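Side-chain contacts in methionyl-tRNA formyltransferase (Clostridium thermocellum, PDB 1ZGH), which probably transfers a formyl group from 10-formyltetrahydrofolate to the amino group of methionine on the initiator tRNA: residues L117-L120 / I121-I125; I211-Y214 / I215-L218. All blocks are in the same frame, centred on the assembly; numbering follows the deposited sequence.

Contact 1 of 2, residues L117-L120 / I121-I125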
loop_
_atom_site.group_PDB
_atom_site.type_symbol
_atom_site.label_atom_id
_atom_site.label_comp_id
_atom_site.label_asym_id
_atom_site.label_seq_id
_atom_site.Cartn_x
_atom_site.Cartn_y
_atom_site.Cartn_z
ATOM N N LEU A 117 -5.475 -4.084 1.245
ATOM C CA LEU A 117 -5.774 -4.852 0.030
ATOM C C LEU A 117 -6.491 -6.166 0.341
ATOM O O LEU A 117 -7.521 -6.465 -0.251
ATOM C CB LEU A 117 -4.527 -5.117 -0.816
ATOM C CG LEU A 117 -4.821 -6.060 -2.013
ATOM C CD1 LEU A 117 -5.912 -5.494 -2.919
ATOM C CD2 LEU A 117 -3.560 -6.220 -2.788
ATOM N N GLN A 118 -5.948 -6.916 1.291
ATOM C CA GLN A 118 -6.506 -8.178 1.717
ATOM C C GLN A 118 -7.859 -7.966 2.389
ATOM O O GLN A 118 -8.800 -8.712 2.128
ATOM C CB GLN A 118 -5.535 -8.933 2.652
ATOM C CG GLN A 118 -4.214 -9.345 2.010
ATOM C CD GLN A 118 -3.203 -8.216 1.841
ATOM O OE1 GLN A 118 -3.239 -7.248 2.592
ATOM N NE2 GLN A 118 -2.300 -8.323 0.834
ATOM N N ASN A 119 -7.987 -6.911 3.190
ATOM C CA ASN A 119 -9.282 -6.598 3.800
ATOM C C ASN A 119 -10.370 -6.244 2.753
ATOM O O ASN A 119 -11.534 -6.647 2.894
ATOM C CB ASN A 119 -9.125 -5.500 4.827
ATOM C CG ASN A 119 -8.764 -6.038 6.205
ATOM O OD1 ASN A 119 -9.534 -6.828 6.799
ATOM N ND2 ASN A 119 -7.616 -5.618 6.726
ATOM N N LEU A 120 -9.969 -5.558 1.673
ATOM C CA LEU A 120 -10.901 -5.214 0.576
ATOM C C LEU A 120 -11.321 -6.450 -0.252
ATOM O O LEU A 120 -12.498 -6.628 -0.540
ATOM C CB LEU A 120 -10.261 -4.179 -0.358
ATOM C CG LEU A 120 -10.098 -2.780 0.263
ATOM C CD1 LEU A 120 -9.064 -1.984 -0.567
ATOM C CD2 LEU A 120 -11.435 -2.063 0.345
ATOM N N ILE A 121 -10.336 -7.265 -0.645
ATOM C CA ILE A 121 -10.577 -8.472 -1.443
ATOM C C ILE A 121 -11.379 -9.514 -0.661
ATOM O O ILE A 121 -12.363 -10.023 -1.201
ATOM C CB ILE A 121 -9.303 -9.056 -2.059
ATOM C CG1 ILE A 121 -8.755 -8.077 -3.098
ATOM C CG2 ILE A 121 -9.586 -10.457 -2.757
ATOM C CD1 ILE A 121 -7.433 -8.508 -3.733
ATOM N N GLU A 122 -11.053 -9.756 0.614
ATOM C CA GLU A 122 -11.968 -10.533 1.510
ATOM C C GLU A 122 -13.407 -10.076 1.503
ATOM O O GLU A 122 -14.341 -10.886 1.657
ATOM C CB GLU A 122 -11.501 -10.456 2.957
ATOM C CG GLU A 122 -10.351 -11.349 3.277
ATOM C CD GLU A 122 -10.073 -11.351 4.774
ATOM O OE1 GLU A 122 -10.994 -11.703 5.568
ATOM O OE2 GLU A 122 -8.952 -10.957 5.151
ATOM N N ARG A 123 -13.622 -8.771 1.446
ATOM C CA ARG A 123 -14.963 -8.246 1.442
ATOM C C ARG A 123 -15.624 -8.310 0.043
ATOM O O ARG A 123 -16.683 -7.762 -0.133
ATOM C CB ARG A 123 -14.994 -6.841 2.022
ATOM C CG ARG A 123 -14.749 -6.826 3.541
ATOM C CD ARG A 123 -14.481 -5.449 4.086
ATOM N NE ARG A 123 -14.387 -5.446 5.546
ATOM C CZ ARG A 123 -13.395 -5.996 6.244
ATOM N NH1 ARG A 123 -12.373 -6.575 5.642
ATOM N NH2 ARG A 123 -13.411 -5.939 7.568
ATOM N N GLY A 124 -14.999 -8.969 -0.928
ATOM C CA GLY A 124 -15.538 -9.036 -2.291
ATOM C C GLY A 124 -15.552 -7.713 -3.061
ATOM O O GLY A 124 -16.348 -7.545 -4.007
ATOM N N ILE A 125 -14.705 -6.760 -2.672
ATOM C CA ILE A 125 -14.720 -5.456 -3.319
ATOM C C ILE A 125 -13.803 -5.481 -4.569
ATOM O O ILE A 125 -12.655 -5.942 -4.498
ATOM C CB ILE A 125 -14.305 -4.350 -2.326
ATOM C CG1 ILE A 125 -15.373 -4.195 -1.245
ATOM C CG2 ILE A 125 -14.043 -2.997 -3.024
ATOM C CD1 ILE A 125 -14.852 -3.582 0.029
#
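The backbone oxygen of N119 is gripped by the guanidinium group of R123, which folds back over the C-terminal end of helix 116-122, where a Schellman motif stops the helix. R123 NH1 lies 2.9 Å from N119 O. The oxygen sits in the guanidinium plane, whereas NH1 stands above the plane of the N119 carbonyl, off its lone pairs. R123 N adds a weak bond to the same oxygen. NH1 also donates to the side-chain oxygen N119 OD1 at 3.1 Å, so one nitrogen bridges the main chain and side chain of a single residue. N119 and R123 run side by side, with amide and guanidinium planes turned 64° apart. On the other branch of the amide, N119 ND2 donates to Q193 O, which fixes which way round the amide sits.

G124, with positive phi, is the C-prime residue of the motif. G124 N bonds to I121 O at 2.9 Å, and I125 N reaches back to L120 O at 3.1 Å. This turn brings I125 CD1 within 3.8 Å of L120 CD2, an apolar contact across the turn, while F192 of strand 191-192 packs against L120, N119 and R123.

One turn earlier, I121 N to L117 O and E122 N to Q118 O are regular helical bonds. E122 OE2 forms a salt bridge with R195 NE. On the buried side, L117 and I121 lie side by side, pointing the same way, and I159 of helix 156-178 touches both. In L117, chi1 of 174° puts CG opposite the backbone N and chi2 of 58° turns CD1 onto I121 CD1, at 3.5 Å, tighter than usual for two methyl groups.

Contact 2 of 2, residues I211-Y214 / I215-L218; sequences IYDY and IRML
D213 OD1 takes two hydrogen bonds from R216, from NE at 2.9 Å and from NH2 at 3.0 Å, in a side-on salt bridge closed on one carboxylate oxygen. OD1 lies in the guanidinium plane, which is turned 69° from that of the carboxylate. Both nitrogens reach it from the same face of the carboxylate, NE on the anti side and moderately out of plane, NH2 from well above. A chi1 of 79° tucks R216 CG in over its own backbone, and from there the extended chain runs back past Y212, bringing CD to 3.5 Å from Y212 CE2.

Away from the salt bridge, the selenomethionine M217 lies alongside Y214 and sets its methyl CE over the centre of the ring. CE is 3.7 Å from the centroid and 4° off the normal, a well-centred CH-pi contact; SE stands farther out above the same ring in a Met-aromatic contact. I211 CG2 and I215 CD1 meet at 4.0 Å on another side of the helix.

Farther out, R216 NH1 donates to L152 O and G154 O, anchoring the far corner of the guanidinium, and the rings of F206 and Y214 meet. I215 packs on F237 and A240 of strand 233-243, which Y212 also touches through A240. These are i to i+3 and i to i+4 pairings of a helix, 208-217, packed between the antiparallel sheet of the C-terminal domain and helix 116-122.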
loop_
_atom_site.group_PDB
_atom_site.type_symbol
_atom_site.label_atom_id
_atom_site.label_comp_id
_atom_site.label_asym_id
_atom_site.label_seq_id
_atom_site.Cartn_x
_atom_site.Cartn_y
_atom_site.Cartn_z
ATOM N N ILE A 211 -10.944 -19.174 -2.616
ATOM C CA ILE A 211 -9.583 -19.730 -2.710
ATOM C C ILE A 211 -8.719 -18.937 -3.682
ATOM O O ILE A 211 -7.588 -18.528 -3.341
ATOM C CB ILE A 211 -9.553 -21.237 -3.017
ATOM C CG1 ILE A 211 -10.204 -22.028 -1.892
ATOM C CG2 ILE A 211 -8.111 -21.728 -3.196
ATOM C CD1 ILE A 211 -10.429 -23.497 -2.233
ATOM N N TYR A 212 -9.263 -18.682 -4.872
ATOM C CA TYR A 212 -8.604 -17.864 -5.879
ATOM C C TYR A 212 -8.224 -16.465 -5.320
ATOM O O TYR A 212 -7.078 -16.029 -5.492
ATOM C CB TYR A 212 -9.512 -17.733 -7.095
ATOM C CG TYR A 212 -8.978 -16.876 -8.226
ATOM C CD1 TYR A 212 -8.045 -17.390 -9.118
ATOM C CD2 TYR A 212 -9.416 -15.557 -8.405
ATOM C CE1 TYR A 212 -7.585 -16.635 -10.125
ATOM C CE2 TYR A 212 -8.949 -14.779 -9.401
ATOM C CZ TYR A 212 -8.020 -15.319 -10.279
ATOM O OH TYR A 212 -7.566 -14.596 -11.348
ATOM N N ASP A 213 -9.179 -15.819 -4.644
ATOM C CA ASP A 213 -8.966 -14.493 -4.019
ATOM C C ASP A 213 -7.849 -14.562 -3.028
ATOM O O ASP A 213 -6.985 -13.706 -3.051
ATOM C CB ASP A 213 -10.246 -13.944 -3.388
ATOM C CG ASP A 213 -11.243 -13.473 -4.421
ATOM O OD1 ASP A 213 -10.820 -13.223 -5.561
ATOM O OD2 ASP A 213 -12.445 -13.373 -4.111
ATOM N N TYR A 214 -7.865 -15.577 -2.149
ATOM C CA TYR A 214 -6.770 -15.762 -1.149
ATOM C C TYR A 214 -5.375 -15.901 -1.780
ATOM O O TYR A 214 -4.431 -15.244 -1.381
ATOM C CB TYR A 214 -7.050 -16.945 -0.201
ATOM C CG TYR A 214 -7.648 -16.502 1.111
ATOM C CD1 TYR A 214 -8.898 -15.881 1.151
ATOM C CD2 TYR A 214 -6.968 -16.712 2.317
ATOM C CE1 TYR A 214 -9.441 -15.446 2.365
ATOM C CE2 TYR A 214 -7.508 -16.288 3.545
ATOM C CZ TYR A 214 -8.735 -15.656 3.549
ATOM O OH TYR A 214 -9.303 -15.277 4.731
ATOM N N ILE A 215 -5.250 -16.768 -2.787
ATOM C CA ILE A 215 -3.986 -16.940 -3.465
ATOM C C ILE A 215 -3.506 -15.639 -4.134
ATOM O O ILE A 215 -2.362 -15.200 -3.893
ATOM C CB ILE A 215 -4.016 -18.075 -4.510
ATOM C CG1 ILE A 215 -4.371 -19.411 -3.834
ATOM C CG2 ILE A 215 -2.639 -18.131 -5.238
ATOM C CD1 ILE A 215 -4.628 -20.516 -4.833
ATOM N N ARG A 216 -4.366 -15.004 -4.930
ATOM C CA ARG A 216 -3.946 -13.790 -5.632
ATOM C C ARG A 216 -3.635 -12.598 -4.693
ATOM O O ARG A 216 -2.708 -11.855 -4.970
ATOM C CB ARG A 216 -4.954 -13.351 -6.676
ATOM C CG ARG A 216 -6.192 -12.611 -6.147
ATOM C CD ARG A 216 -7.211 -12.554 -7.252
ATOM N NE ARG A 216 -8.505 -12.029 -6.827
ATOM C CZ ARG A 216 -8.832 -10.744 -6.778
ATOM N NH1 ARG A 216 -7.983 -9.779 -7.143
ATOM N NH2 ARG A 216 -10.043 -10.422 -6.413
HETATM N N MSE A 217 -4.405 -12.458 -3.613
HETATM C CA MSE A 217 -4.313 -11.295 -2.720
HETATM C C MSE A 217 -3.047 -11.365 -1.864
HETATM O O MSE A 217 -2.616 -10.346 -1.353
HETATM C CB MSE A 217 -5.539 -11.125 -1.834
HETATM C CG MSE A 217 -5.554 -11.978 -0.553
HETATM SE SE MSE A 217 -7.262 -11.885 0.376
HETATM C CE MSE A 217 -6.672 -12.740 2.142
ATOM N N LEU A 218 -2.468 -12.566 -1.738
ATOM C CA LEU A 218 -1.193 -12.787 -1.055
ATOM C C LEU A 218 0.042 -13.034 -1.941
ATOM O O LEU A 218 1.141 -13.308 -1.417
ATOM C CB LEU A 218 -1.377 -13.921 -0.041
ATOM C CG LEU A 218 -2.427 -13.602 1.023
ATOM C CD1 LEU A 218 -2.953 -14.863 1.703
ATOM C CD2 LEU A 218 -1.923 -12.617 2.026
#

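Contact 1 comes first along the chain, at the end of helix 116-122 in the formyl transferase part; contact 2 follows on helix 208-217 in the C-terminal domain. Their centres are about 10 Å apart, and the two helices touch directly. Q118 NE2 probably donates to M217 O at 3.0 Å, while I121 packs against D213, R216 and M217, with I121 CG2 3.6 Å from D213 CB and I121 CD1 3.7 Å from M217 CB. The two helices, far apart in sequence, therefore form part of the interface between the formyl transferase part and the C-terminal domain.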